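Local coordinates for protein putative thiosulfate sulfurtransferase YOR285W (Saccharomyces cerevisiae, PDB 3D1P) that transfers sulfur from thiosulfate to glutathione, yielding sulfite and S-sulfanylglutathione, a central intermediate of hydrogen sulfide metabolism, at residues V42-R47 with I61-R66. Numbering follows the deposited sequence.
Sequences VLVDVR and INVPYR
Asn62 spans the gap to 42-47 with a single amide nitrogen: ND2 donates to Asp45 O at 3.0 Å and to Arg47 O at 2.9 Å. Both acceptors lie close to the plane of the Asn62 amide, which fixes its rotation, whereas ND2 stands above each carbonyl plane. With CG anti to the backbone N (chi1 -176°), the side chain leads forward along the chain and ND2 turns across toward 42-47. Asp45 O is gripped twice, since Val63 N reaches it at 3.0 Å from the opposite face of the carbonyl plane. Within 42-47, Arg47 meets the Asp45 carboxylate side-on: NE binds OD1 and NH2 binds OD2 (2.7 Å), each on a syn lone pair. OD1 also accepts from Arg47 N, closing an Asx turn that shapes the strand's exit.

Before Asn62 the strands pair in parallel: Ile61 N donates to Leu43 O nearly straight (N-H...O 168°), and Asp45 N to Ile61 O. On the face of Val44 and Ile61, Ile61 CD1 touches Val42 CG1 at 3.7 Å, the two side chains crossing at a slant. Farther on, Val46 CG2 lies 3.8 Å from Tyr65 CB, the two side chains side by side and pointing the same way. Tyr65 N bonds to Val46 O (2.9 Å), and a water joins that oxygen to Arg66 N.

The segments close the beta-alpha-beta unit 41-45, 49-54, 61-62 at one border of the rhodanese sheet. Helix 49-54 packs on Asp45 and Asn62; helix 102-112 touches Val46 and Tyr65, and Val46's side chain comes within about 4 Å of that of Cys98, the persulfide-forming active-site residue. Strand 93-97 pairs with 41-45 along its other edge.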
loop_
_atom_site.group_PDB
_atom_site.type_symbol
_atom_site.label_atom_id
_atom_site.label_comp_id
_atom_site.label_asym_id
_atom_site.label_seq_id
_atom_site.Cartn_x
_atom_site.Cartn_y
_atom_site.Cartn_z
ATOM N N VAL A 42 4.630 2.475 5.649
ATOM C CA VAL A 42 3.567 3.075 4.878
ATOM C C VAL A 42 2.750 1.950 4.265
ATOM O O VAL A 42 3.303 1.076 3.617
ATOM C CB VAL A 42 4.108 3.978 3.756
ATOM C CG1 VAL A 42 2.988 4.630 2.965
ATOM C CG2 VAL A 42 5.060 5.047 4.324
ATOM N N LEU A 43 1.432 2.034 4.448
ATOM C CA LEU A 43 0.480 1.040 3.925
ATOM C C LEU A 43 -0.088 1.610 2.633
ATOM O O LEU A 43 -0.861 2.573 2.650
ATOM C CB LEU A 43 -0.646 0.805 4.937
ATOM C CG LEU A 43 -0.169 0.322 6.315
ATOM C CD1 LEU A 43 -1.353 0.134 7.259
ATOM C CD2 LEU A 43 0.642 -0.944 6.208
ATOM N N VAL A 44 0.317 1.038 1.506
ATOM C CA VAL A 44 0.008 1.589 0.188
ATOM C C VAL A 44 -1.078 0.754 -0.482
ATOM O O VAL A 44 -0.833 -0.313 -1.021
ATOM C CB VAL A 44 1.231 1.663 -0.714
ATOM C CG1 VAL A 44 0.861 2.414 -1.977
ATOM C CG2 VAL A 44 2.435 2.343 -0.004
ATOM N N ASP A 45 -2.299 1.300 -0.428
ATOM C CA ASP A 45 -3.476 0.675 -1.009
ATOM C C ASP A 45 -3.663 1.270 -2.396
ATOM O O ASP A 45 -3.907 2.468 -2.559
ATOM C CB ASP A 45 -4.677 0.983 -0.099
ATOM C CG ASP A 45 -5.963 0.312 -0.499
ATOM O OD1 ASP A 45 -6.196 0.026 -1.684
ATOM O OD2 ASP A 45 -6.782 0.105 0.436
ATOM N N VAL A 46 -3.501 0.431 -3.415
ATOM C CA VAL A 46 -3.510 0.909 -4.798
ATOM C C VAL A 46 -4.821 0.588 -5.517
ATOM O O VAL A 46 -4.891 0.670 -6.742
ATOM C CB VAL A 46 -2.268 0.441 -5.588
ATOM C CG1 VAL A 46 -1.011 0.824 -4.839
ATOM C CG2 VAL A 46 -2.270 -1.026 -5.907
ATOM N N ARG A 47 -5.872 0.293 -4.762
ATOM C CA ARG A 47 -7.205 0.248 -5.348
ATOM C C ARG A 47 -7.634 1.643 -5.827
ATOM O O ARG A 47 -7.000 2.654 -5.525
ATOM C CB ARG A 47 -8.201 -0.311 -4.331
ATOM C CG ARG A 47 -7.926 -1.749 -3.933
ATOM C CD ARG A 47 -8.881 -2.275 -2.879
ATOM N NE ARG A 47 -8.772 -1.449 -1.671
ATOM C CZ ARG A 47 -9.716 -1.237 -0.789
ATOM N NH1 ARG A 47 -10.881 -1.827 -0.872
ATOM N NH2 ARG A 47 -9.470 -0.389 0.199
ATOM N N ILE A 61 -2.521 4.868 2.944
ATOM C CA ILE A 61 -2.665 5.848 1.880
ATOM C C ILE A 61 -3.243 5.170 0.652
ATOM O O ILE A 61 -3.143 3.960 0.484
ATOM C CB ILE A 61 -1.339 6.566 1.556
ATOM C CG1 ILE A 61 -0.296 5.619 0.926
ATOM C CG2 ILE A 61 -0.824 7.264 2.813
ATOM C CD1 ILE A 61 0.952 6.339 0.428
ATOM N N ASN A 62 -3.880 5.974 -0.200
ATOM C CA ASN A 62 -4.459 5.464 -1.443
ATOM C C ASN A 62 -3.687 6.073 -2.610
ATOM O O ASN A 62 -3.660 7.277 -2.801
ATOM C CB ASN A 62 -5.926 5.859 -1.515
ATOM C CG ASN A 62 -6.663 5.290 -2.730
ATOM O OD1 ASN A 62 -7.600 5.915 -3.255
ATOM N ND2 ASN A 62 -6.341 4.074 -3.137
ATOM N N VAL A 63 -3.047 5.199 -3.401
ATOM C CA VAL A 63 -2.286 5.621 -4.578
ATOM C C VAL A 63 -2.756 4.739 -5.744
ATOM O O VAL A 63 -2.163 3.702 -6.034
ATOM C CB VAL A 63 -0.768 5.530 -4.385
ATOM C CG1 VAL A 63 -0.077 6.156 -5.596
ATOM C CG2 VAL A 63 -0.345 6.248 -3.089
ATOM N N PRO A 64 -3.881 5.099 -6.351
ATOM C CA PRO A 64 -4.540 4.178 -7.285
ATOM C C PRO A 64 -3.661 3.736 -8.451
ATOM O O PRO A 64 -3.123 4.559 -9.201
ATOM C CB PRO A 64 -5.736 5.003 -7.789
ATOM C CG PRO A 64 -6.048 5.957 -6.637
ATOM C CD PRO A 64 -4.688 6.314 -6.100
ATOM N N TYR A 65 -3.587 2.408 -8.673
ATOM C CA TYR A 65 -2.743 1.888 -9.727
ATOM C C TYR A 65 -3.387 2.033 -11.106
ATOM O O TYR A 65 -2.736 2.471 -12.036
ATOM C CB TYR A 65 -2.339 0.437 -9.455
ATOM C CG TYR A 65 -1.407 -0.070 -10.513
ATOM C CD1 TYR A 65 -0.096 0.363 -10.560
ATOM C CD2 TYR A 65 -1.839 -0.958 -11.490
ATOM C CE1 TYR A 65 0.774 -0.050 -11.593
ATOM C CE2 TYR A 65 -0.996 -1.348 -12.493
ATOM C CZ TYR A 65 0.301 -0.895 -12.533
ATOM O OH TYR A 65 1.130 -1.317 -13.552
ATOM N N ARG A 66 -4.658 1.663 -11.220
ATOM C CA ARG A 66 -5.362 1.719 -12.498
ATOM C C ARG A 66 -5.359 3.123 -13.100
ATOM O O ARG A 66 -5.109 3.296 -14.293
ATOM C CB ARG A 66 -6.799 1.219 -12.339
ATOM C CG ARG A 66 -6.953 -0.285 -12.492
ATOM C CD ARG A 66 -8.380 -0.725 -12.208
ATOM N NE ARG A 66 -9.303 -0.299 -13.257
ATOM C CZ ARG A 66 -9.378 -0.862 -14.459
ATOM N NH1 ARG A 66 -8.585 -1.878 -14.769
ATOM N NH2 ARG A 66 -10.249 -0.409 -15.352
HETATM O O HOH W 1 -6.395 0.547 -9.098
#